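Local structure of heme-binding protein A / AI-2 binding protein A (Helicobacter pylori SS1, 6OFQ) at residues Y141-G146 and M181-I186; P269-V274 and V326-F331; I318-Y323 and V498-P503. The protein is a periplasmic substrate-binding protein that binds the peptide STSA and probably delivers peptides to an ABC transporter for import. One frame throughout, in Å; residues are numbered along the deposited sequence. Where two conformers were deposited one is given.

Interaction 1 (Y141-G146 and M181-I186)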
loop_
_atom_site.group_PDB
_atom_site.type_symbol
_atom_site.label_atom_id
_atom_site.label_comp_id
_atom_site.label_asym_id
_atom_site.label_seq_id
_atom_site.Cartn_x
_atom_site.Cartn_y
_atom_site.Cartn_z
ATOM N N TYR A 141 0.066 0.129 -15.317
ATOM C CA TYR A 141 -1.057 0.110 -14.372
ATOM C C TYR A 141 -0.952 -1.127 -13.526
ATOM O O TYR A 141 -1.655 -2.109 -13.723
ATOM C CB TYR A 141 -2.379 0.192 -15.168
ATOM C CG TYR A 141 -2.555 1.524 -15.917
ATOM C CD1 TYR A 141 -2.663 2.732 -15.243
ATOM C CD2 TYR A 141 -2.687 1.555 -17.324
ATOM C CE1 TYR A 141 -2.788 3.954 -15.893
ATOM C CE2 TYR A 141 -2.942 2.765 -17.972
ATOM C CZ TYR A 141 -2.968 3.944 -17.274
ATOM O OH TYR A 141 -3.119 5.137 -17.951
ATOM N N LYS A 142 -0.060 -1.030 -12.540
ATOM C CA LYS A 142 0.379 -2.184 -11.792
ATOM C C LYS A 142 -0.657 -2.882 -10.952
ATOM O O LYS A 142 -0.791 -4.119 -11.014
ATOM C CB LYS A 142 1.622 -1.875 -10.899
ATOM C CG LYS A 142 2.888 -1.488 -11.679
ATOM C CD LYS A 142 3.953 -0.877 -10.752
ATOM C CE LYS A 142 5.054 0.000 -11.335
ATOM N NZ LYS A 142 6.101 0.280 -10.309
ATOM N N TYR A 143 -1.423 -2.150 -10.145
ATOM C CA TYR A 143 -2.490 -2.763 -9.404
ATOM C C TYR A 143 -3.478 -3.389 -10.355
ATOM O O TYR A 143 -3.981 -4.473 -10.035
ATOM C CB TYR A 143 -3.221 -1.762 -8.522
ATOM C CG TYR A 143 -2.746 -1.656 -7.063
ATOM C CD1 TYR A 143 -3.214 -2.571 -6.149
ATOM C CD2 TYR A 143 -1.997 -0.589 -6.587
ATOM C CE1 TYR A 143 -2.898 -2.498 -4.800
ATOM C CE2 TYR A 143 -1.671 -0.469 -5.237
ATOM C CZ TYR A 143 -2.173 -1.421 -4.369
ATOM O OH TYR A 143 -1.909 -1.232 -3.026
ATOM N N TRP A 144 -3.945 -2.656 -11.366
ATOM C CA TRP A 144 -4.983 -3.157 -12.274
ATOM C C TRP A 144 -4.577 -4.508 -12.878
ATOM O O TRP A 144 -5.372 -5.470 -12.882
ATOM C CB TRP A 144 -5.309 -2.123 -13.358
ATOM C CG TRP A 144 -6.396 -2.512 -14.260
ATOM C CD1 TRP A 144 -6.340 -3.437 -15.266
ATOM C CD2 TRP A 144 -7.744 -2.004 -14.249
ATOM N NE1 TRP A 144 -7.589 -3.576 -15.826
ATOM C CE2 TRP A 144 -8.472 -2.692 -15.251
ATOM C CE3 TRP A 144 -8.419 -1.021 -13.516
ATOM C CZ2 TRP A 144 -9.824 -2.486 -15.475
ATOM C CZ3 TRP A 144 -9.750 -0.773 -13.769
ATOM C CH2 TRP A 144 -10.459 -1.513 -14.757
ATOM N N GLU A 145 -3.342 -4.553 -13.391
ATOM C CA GLU A 145 -2.803 -5.775 -13.960
ATOM C C GLU A 145 -2.656 -6.897 -12.972
ATOM O O GLU A 145 -3.137 -8.019 -13.155
ATOM C CB GLU A 145 -1.492 -5.518 -14.713
ATOM C CG GLU A 145 -1.673 -4.666 -15.958
ATOM C CD GLU A 145 -2.668 -5.289 -16.920
ATOM O OE1 GLU A 145 -2.516 -6.470 -17.291
ATOM O OE2 GLU A 145 -3.689 -4.622 -17.197
ATOM N N GLY A 146 -2.065 -6.570 -11.830
ATOM C CA GLY A 146 -1.858 -7.527 -10.781
ATOM C C GLY A 146 -3.069 -8.232 -10.243
ATOM O O GLY A 146 -3.091 -9.428 -9.887
ATOM N N MET A 181 -9.917 1.959 -3.523
ATOM C CA MET A 181 -8.442 1.914 -3.563
ATOM C C MET A 181 -7.872 3.048 -4.432
ATOM O O MET A 181 -8.463 3.392 -5.457
ATOM C CB MET A 181 -7.954 0.558 -4.005
ATOM C CG MET A 181 -8.290 -0.517 -3.002
ATOM S SD MET A 181 -7.888 -2.190 -3.495
ATOM C CE MET A 181 -6.124 -2.034 -3.810
ATOM N N ASP A 182 -6.646 3.450 -4.084
ATOM C CA ASP A 182 -6.005 4.590 -4.713
ATOM C C ASP A 182 -5.873 4.440 -6.254
ATOM O O ASP A 182 -6.005 5.453 -6.947
ATOM C CB ASP A 182 -4.642 4.762 -4.079
ATOM C CG ASP A 182 -4.722 5.070 -2.600
ATOM O OD1 ASP A 182 -4.927 4.096 -1.854
ATOM O OD2 ASP A 182 -4.623 6.241 -2.206
ATOM N N PHE A 183 -5.633 3.233 -6.741
ATOM C CA PHE A 183 -5.441 3.068 -8.183
ATOM C C PHE A 183 -6.671 3.371 -8.994
ATOM O O PHE A 183 -6.570 3.544 -10.210
ATOM C CB PHE A 183 -4.799 1.706 -8.512
ATOM C CG PHE A 183 -5.776 0.546 -8.531
ATOM C CD1 PHE A 183 -6.290 -0.069 -7.398
ATOM C CD2 PHE A 183 -6.214 0.042 -9.753
ATOM C CE1 PHE A 183 -7.103 -1.185 -7.434
ATOM C CE2 PHE A 183 -7.021 -1.077 -9.803
ATOM C CZ PHE A 183 -7.536 -1.666 -8.662
ATOM N N LEU A 184 -7.830 3.367 -8.328
ATOM C CA LEU A 184 -9.095 3.665 -8.975
ATOM C C LEU A 184 -9.564 5.069 -8.686
ATOM O O LEU A 184 -10.766 5.388 -8.803
ATOM C CB LEU A 184 -10.132 2.603 -8.616
ATOM C CG LEU A 184 -9.753 1.229 -9.119
ATOM C CD1 LEU A 184 -10.769 0.204 -8.608
ATOM C CD2 LEU A 184 -9.569 1.148 -10.646
ATOM N N SER A 185 -8.644 5.954 -8.342
ATOM C CA SER A 185 -8.910 7.367 -8.276
ATOM C C SER A 185 -9.454 7.981 -9.577
ATOM O O SER A 185 -9.126 7.502 -10.671
ATOM C CB SER A 185 -7.589 8.049 -7.950
ATOM O OG SER A 185 -7.124 7.829 -6.642
ATOM N N ILE A 186 -10.291 8.984 -9.393
ATOM C CA ILE A 186 -10.917 9.647 -10.548
ATOM C C ILE A 186 -10.088 10.856 -11.011
ATOM O O ILE A 186 -10.014 11.836 -10.276
ATOM C CB ILE A 186 -12.362 10.027 -10.259
ATOM C CG1 ILE A 186 -13.201 8.817 -9.777
ATOM C CG2 ILE A 186 -13.009 10.614 -11.510
ATOM C CD1 ILE A 186 -13.079 7.553 -10.598
#

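Interaction 2 (P269-V274 and V326-F331)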
loop_
_atom_site.group_PDB
_atom_site.type_symbol
_atom_site.label_atom_id
_atom_site.label_comp_id
_atom_site.label_asym_id
_atom_site.label_seq_id
_atom_site.Cartn_x
_atom_site.Cartn_y
_atom_site.Cartn_z
ATOM N N PRO A 269 9.682 6.105 12.477
ATOM C CA PRO A 269 10.711 6.399 13.484
ATOM C C PRO A 269 11.724 5.256 13.593
ATOM O O PRO A 269 11.350 4.072 13.428
ATOM C CB PRO A 269 9.934 6.538 14.781
ATOM C CG PRO A 269 8.756 5.643 14.567
ATOM C CD PRO A 269 8.387 5.821 13.115
ATOM N N ASN A 270 12.938 5.587 14.033
ATOM C CA ASN A 270 13.771 4.528 14.574
ATOM C C ASN A 270 13.219 4.053 15.896
ATOM O O ASN A 270 12.965 4.811 16.827
ATOM C CB ASN A 270 15.163 5.061 14.858
ATOM C CG ASN A 270 15.979 5.121 13.612
ATOM O OD1 ASN A 270 15.868 4.275 12.690
ATOM N ND2 ASN A 270 16.780 6.184 13.540
ATOM N N LEU A 271 12.888 2.769 15.934
ATOM C CA LEU A 271 12.203 2.289 17.079
ATOM C C LEU A 271 12.978 2.284 18.421
ATOM O O LEU A 271 12.356 2.409 19.484
ATOM C CB LEU A 271 11.597 0.908 16.784
ATOM C CG LEU A 271 10.551 1.033 15.662
ATOM C CD1 LEU A 271 10.398 -0.275 14.940
ATOM C CD2 LEU A 271 9.274 1.540 16.313
ATOM N N ASN A 272 14.290 2.333 18.308
ATOM C CA ASN A 272 15.032 2.592 19.546
ATOM C C ASN A 272 15.064 4.043 19.973
ATOM O O ASN A 272 15.680 4.318 21.003
ATOM C CB ASN A 272 16.426 2.007 19.452
ATOM C CG ASN A 272 17.310 2.724 18.499
ATOM O OD1 ASN A 272 16.918 3.651 17.804
ATOM N ND2 ASN A 272 18.533 2.212 18.388
ATOM N N GLU A 273 14.367 4.952 19.302
ATOM C CA GLU A 273 14.241 6.332 19.772
ATOM C C GLU A 273 12.876 6.642 20.327
ATOM O O GLU A 273 12.683 7.744 20.837
ATOM C CB GLU A 273 14.538 7.332 18.646
ATOM C CG GLU A 273 15.982 7.196 18.163
ATOM C CD GLU A 273 16.338 8.049 16.969
ATOM O OE1 GLU A 273 15.496 8.871 16.561
ATOM O OE2 GLU A 273 17.416 7.862 16.394
ATOM N N VAL A 274 11.933 5.708 20.237
ATOM C CA VAL A 274 10.593 5.994 20.661
ATOM C C VAL A 274 10.487 6.282 22.142
ATOM O O VAL A 274 9.777 7.215 22.534
ATOM C CB VAL A 274 9.689 4.794 20.272
ATOM C CG1 VAL A 274 8.327 4.926 20.943
ATOM C CG2 VAL A 274 9.544 4.842 18.782
ATOM N N VAL A 326 15.684 -6.814 18.205
ATOM C CA VAL A 326 16.714 -5.993 17.588
ATOM C C VAL A 326 16.260 -4.918 16.645
ATOM O O VAL A 326 16.769 -3.791 16.656
ATOM C CB VAL A 326 17.730 -6.858 16.803
ATOM C CG1 VAL A 326 18.780 -6.017 16.080
ATOM C CG2 VAL A 326 18.399 -7.739 17.827
ATOM N N ILE A 327 15.409 -5.306 15.706
ATOM C CA ILE A 327 15.026 -4.431 14.650
ATOM C C ILE A 327 13.891 -3.578 15.148
ATOM O O ILE A 327 13.790 -2.428 14.752
ATOM C CB ILE A 327 14.587 -5.129 13.339
ATOM C CG1 ILE A 327 15.755 -5.757 12.593
ATOM C CG2 ILE A 327 13.837 -4.196 12.383
ATOM C CD1 ILE A 327 16.973 -6.197 13.375
ATOM N N TYR A 328 12.930 -4.162 15.841
ATOM C CA TYR A 328 11.747 -3.422 16.191
ATOM C C TYR A 328 11.645 -2.951 17.607
ATOM O O TYR A 328 10.682 -2.297 18.002
ATOM C CB TYR A 328 10.475 -4.246 15.837
ATOM C CG TYR A 328 10.192 -4.390 14.329
ATOM C CD1 TYR A 328 9.662 -3.357 13.574
ATOM C CD2 TYR A 328 10.591 -5.527 13.659
ATOM C CE1 TYR A 328 9.519 -3.456 12.203
ATOM C CE2 TYR A 328 10.414 -5.665 12.285
ATOM C CZ TYR A 328 9.892 -4.626 11.568
ATOM O OH TYR A 328 9.719 -4.840 10.209
ATOM N N GLU A 329 12.639 -3.301 18.443
ATOM C CA GLU A 329 12.584 -2.986 19.849
ATOM C C GLU A 329 11.275 -3.370 20.494
ATOM O O GLU A 329 10.754 -2.744 21.418
ATOM C CB GLU A 329 12.875 -1.498 20.076
ATOM C CG GLU A 329 14.218 -1.125 19.503
ATOM C CD GLU A 329 15.398 -1.431 20.437
ATOM O OE1 GLU A 329 15.232 -1.620 21.642
ATOM O OE2 GLU A 329 16.480 -1.511 19.852
ATOM N N GLY A 330 10.760 -4.518 20.044
ATOM C CA GLY A 330 9.562 -5.034 20.628
ATOM C C GLY A 330 8.247 -4.527 20.064
ATOM O O GLY A 330 7.159 -4.971 20.451
ATOM N N PHE A 331 8.323 -3.510 19.205
ATOM C CA PHE A 331 7.115 -2.828 18.682
ATOM C C PHE A 331 6.563 -3.560 17.438
ATOM O O PHE A 331 6.396 -2.975 16.370
ATOM C CB PHE A 331 7.452 -1.385 18.278
ATOM C CG PHE A 331 7.749 -0.495 19.443
ATOM C CD1 PHE A 331 6.734 0.144 20.142
ATOM C CD2 PHE A 331 9.047 -0.239 19.797
ATOM C CE1 PHE A 331 7.015 1.017 21.204
ATOM C CE2 PHE A 331 9.349 0.624 20.837
ATOM C CZ PHE A 331 8.349 1.239 21.542
#

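Interaction 3 (I318-Y323 and V498-P503)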
loop_
_atom_site.group_PDB
_atom_site.type_symbol
_atom_site.label_atom_id
_atom_site.label_comp_id
_atom_site.label_asym_id
_atom_site.label_seq_id
_atom_site.Cartn_x
_atom_site.Cartn_y
_atom_site.Cartn_z
ATOM N N ILE A 318 16.308 -18.263 10.950
ATOM C CA ILE A 318 16.151 -16.860 11.356
ATOM C C ILE A 318 15.307 -16.781 12.602
ATOM O O ILE A 318 14.159 -17.228 12.652
ATOM C CB ILE A 318 15.493 -16.036 10.235
ATOM C CG1 ILE A 318 16.439 -15.959 9.047
ATOM C CG2 ILE A 318 15.117 -14.618 10.670
ATOM C CD1 ILE A 318 15.812 -15.659 7.718
ATOM N N ASN A 319 15.937 -16.337 13.696
ATOM C CA ASN A 319 15.212 -16.226 14.945
ATOM C C ASN A 319 14.339 -14.999 15.056
ATOM O O ASN A 319 14.811 -13.883 15.258
ATOM C CB ASN A 319 16.207 -16.300 16.111
ATOM C CG ASN A 319 15.534 -16.195 17.456
ATOM O OD1 ASN A 319 14.370 -15.864 17.621
ATOM N ND2 ASN A 319 16.309 -16.586 18.488
ATOM N N VAL A 320 13.078 -15.141 14.687
ATOM C CA VAL A 320 12.202 -13.974 14.551
ATOM C C VAL A 320 11.945 -13.290 15.886
ATOM O O VAL A 320 11.825 -12.062 15.929
ATOM C CB VAL A 320 10.882 -14.309 13.781
ATOM C CG1 VAL A 320 9.904 -13.148 13.875
ATOM C CG2 VAL A 320 11.207 -14.665 12.345
ATOM N N ASP A 321 11.857 -14.039 16.988
ATOM C CA ASP A 321 11.711 -13.374 18.293
ATOM C C ASP A 321 12.892 -12.391 18.545
ATOM O O ASP A 321 12.741 -11.248 18.983
ATOM C CB ASP A 321 11.599 -14.346 19.458
ATOM C CG ASP A 321 10.318 -15.141 19.459
ATOM O OD1 ASP A 321 9.257 -14.680 18.999
ATOM O OD2 ASP A 321 10.323 -16.235 20.052
ATOM N N ASP A 322 14.102 -12.819 18.222
ATOM C CA ASP A 322 15.289 -11.968 18.355
ATOM C C ASP A 322 15.290 -10.812 17.372
ATOM O O ASP A 322 15.630 -9.666 17.665
ATOM C CB ASP A 322 16.527 -12.837 18.178
ATOM C CG ASP A 322 17.781 -12.148 18.629
ATOM O OD1 ASP A 322 17.760 -11.712 19.801
ATOM O OD2 ASP A 322 18.779 -12.183 17.895
ATOM N N TYR A 323 14.848 -11.096 16.141
ATOM C CA TYR A 323 14.708 -10.053 15.152
ATOM C C TYR A 323 13.770 -8.939 15.618
ATOM O O TYR A 323 14.087 -7.744 15.424
ATOM C CB TYR A 323 14.248 -10.681 13.831
ATOM C CG TYR A 323 14.122 -9.747 12.647
ATOM C CD1 TYR A 323 15.167 -9.506 11.825
ATOM C CD2 TYR A 323 12.934 -9.157 12.298
ATOM C CE1 TYR A 323 15.091 -8.621 10.774
ATOM C CE2 TYR A 323 12.823 -8.353 11.193
ATOM C CZ TYR A 323 13.894 -8.066 10.417
ATOM O OH TYR A 323 13.776 -7.200 9.349
ATOM N N VAL A 498 9.964 -15.755 3.940
ATOM C CA VAL A 498 10.165 -15.843 5.369
ATOM C C VAL A 498 9.282 -14.769 6.030
ATOM O O VAL A 498 9.594 -13.563 5.943
ATOM C CB VAL A 498 11.595 -15.586 5.792
ATOM C CG1 VAL A 498 11.709 -15.833 7.265
ATOM C CG2 VAL A 498 12.595 -16.454 5.033
ATOM N N PRO A 499 8.218 -15.135 6.730
ATOM C CA PRO A 499 7.432 -14.143 7.499
ATOM C C PRO A 499 8.294 -13.548 8.610
ATOM O O PRO A 499 9.037 -14.282 9.287
ATOM C CB PRO A 499 6.281 -14.935 8.087
ATOM C CG PRO A 499 6.606 -16.342 7.907
ATOM C CD PRO A 499 7.656 -16.497 6.873
ATOM N N LEU A 500 8.242 -12.225 8.790
ATOM C CA LEU A 500 9.057 -11.629 9.877
ATOM C C LEU A 500 8.107 -11.020 10.918
ATOM O O LEU A 500 7.946 -11.555 12.037
ATOM C CB LEU A 500 10.026 -10.596 9.302
ATOM C CG LEU A 500 11.114 -11.184 8.413
ATOM C CD1 LEU A 500 11.826 -10.051 7.761
ATOM C CD2 LEU A 500 12.068 -12.036 9.224
ATOM N N ALA A 501 7.418 -9.931 10.587
ATOM C CA ALA A 501 6.669 -9.216 11.632
ATOM C C ALA A 501 5.401 -8.576 11.123
ATOM O O ALA A 501 5.260 -8.228 9.958
ATOM C CB ALA A 501 7.535 -8.109 12.195
ATOM N N TYR A 502 4.440 -8.381 12.036
ATOM C CA TYR A 502 3.369 -7.410 11.932
ATOM C C TYR A 502 3.846 -6.196 12.729
ATOM O O TYR A 502 3.616 -6.207 13.954
ATOM C CB TYR A 502 2.047 -7.955 12.472
ATOM C CG TYR A 502 1.648 -9.267 11.861
ATOM C CD1 TYR A 502 1.541 -9.411 10.480
ATOM C CD2 TYR A 502 1.414 -10.371 12.670
ATOM C CE1 TYR A 502 1.193 -10.651 9.970
ATOM C CE2 TYR A 502 1.103 -11.629 12.170
ATOM C CZ TYR A 502 1.023 -11.766 10.788
ATOM O OH TYR A 502 0.775 -13.012 10.309
ATOM N N PRO A 503 4.432 -5.173 12.095
ATOM C CA PRO A 503 4.897 -4.066 12.927
ATOM C C PRO A 503 3.736 -3.285 13.482
ATOM O O PRO A 503 2.705 -3.128 12.810
ATOM C CB PRO A 503 5.680 -3.183 11.948
ATOM C CG PRO A 503 6.026 -4.098 10.811
ATOM C CD PRO A 503 4.864 -5.070 10.688
#

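Interaction 1 (Y141-G146 and M181-I186)
A chi1 of 81° sets CG of F183 between its own backbone N and carbonyl carbon, and this stands the ring flat against the flank of Y143. CB of Y143 lies over one face of that ring, 3.6 Å from its centroid, a CH-pi contact. The Y143 and F183 rings are almost parallel, their planes 9° apart, yet slid apart until they barely overlap, with centroids 5.2 Å apart. The opposite face of F183 is taken by CG of L184, so apolar carbons hold the phenyl group on both sides. From its bent chain M181 brings CE to 3.4 Å from CE1 of Y143. In this type II periplasmic binding protein the contact is deep inside, joining the start of helix 142-147, with Y141 as N-cap residue, to the short 3-10 turn 182-183 in the loop before helix 189-197. S185 braces that turn: its OG donates to D182 O at 2.6 Å, in the carbonyl plane on a lone pair, and its backbone N bonds to the same oxygen. W144 extends its indole past F183, CG being anti to the backbone N (chi1 -176°), with CE3 4.0 Å from CE2 of F183. CD2 of L184 meets the indole edge, 3.7 Å from CZ3 of W144. The polar ends look elsewhere, Y143 OH hydrogen-bonding D431 and W144 NE1 bonding S150, while M149 touches W144, F183 and L184.

Interaction 2 (P269-V274 and V326-F331)
L271 leans against the carboxyl end of helix 320-328, where the chain leaves the helix through a type I' beta turn from Y328 to F331. Its CB rests 3.5 Å from O of Y328, the carbonyl that also accepts F331 N at 2.9 Å to close the turn. One step out, CG stays near that oxygen, 4.1 Å from Y328 O. At the fork the two methyls part: CD1 reaches CD1 of Y328 at 3.5 Å, whereas CD2 lies 3.9 Å from CD2 of F331. The L271 and F331 side chains run antiparallel, flank against flank, and Y328 O sits at the F331 ring edge, in its plane. V274, from the start of helix 274-278, and F331 meet from opposite directions, CG1 of V274 lying 3.7 Å from CZ of F331. Beyond the contact V274 packs on V285 and V506, and F331 on Y504 of strand 497-510, so this inner side continues into the sheet. The exposed side belongs to E329, which leaves the helix with positive phi (49°). Its chain bends at chi2 (-83°) and runs along the L271-N272 backbone, bringing OE2 to 3.5 Å from CB of N272.

Interaction 3 (I318-Y323 and V498-P503)
V320 and L500 make the tight part of this contact, and I318 with V498 the looser one. CG1 of V320 is anti to its backbone N (chi1 170°), which presses this methyl to 3.1 Å from O of L500, a close carbon-to-carbonyl approach. The second methyl, CG2, hangs beside the preceding peptide, 3.8 Å from P499 O. It also faces the leucine side chain, 4.2 Å from CD2 of L500, the two side chains crossing at about a right angle. L500 in turn slips under Y323: CD2 lies over one face of the tyrosine ring, offset toward the rim, while CD1 is 3.8 Å from OH of Y323. Another partner of the leucine is I318, whose CG2 sits 4.2 Å from L500 CD2. Here the first turn of helix 320-328 is laid against strand 497-510 of a mixed sheet, just where the strand carries a classic beta bulge, L500 and A501 both facing S294 on the adjoining strand 292-298. Toward the start of the strand the fit slackens: I318 and V498 meet through CD1 and CG1 at 4.1 Å. That end is nevertheless buried: I318 also packs on I391 and L395 of helix 386-396, and V498 on I314. At the other end of the contact, the Y323 ring meets F390 of helix 386-396 edge-to-face. The side turned away from the strand is polar and more open. There N319 caps the helix, its OD1 accepting from D322 N at 3.1 Å; the N-H points nearly straight at the oxygen (166°), though the donor stands above the carbonyl plane, not on a lone pair. D321, exposed on this side, pairs with K334 in a salt bridge.

Interaction 1 stands apart, its centre about 33 Å from that of interaction 2 and about 30 Å from that of interaction 3. It is buried throughout and largely aromatic. Interactions 2 and 3 share helix 320-328, interaction 3 at its amino end and interaction 2 at its carboxyl end, and they touch: Y328 CE2 lies 3.8 Å from Y323 CE2 and equally far from A501 CB. Interaction 3 sets aliphatic branches and one tyrosine against a sheet strand and is buried, whereas interaction 2 joins loop to helix end nearer the surface, with L271 against F331 on its inner side and N272 and E329 exposed. In none of the three does a hydrogen bond cross between the segments.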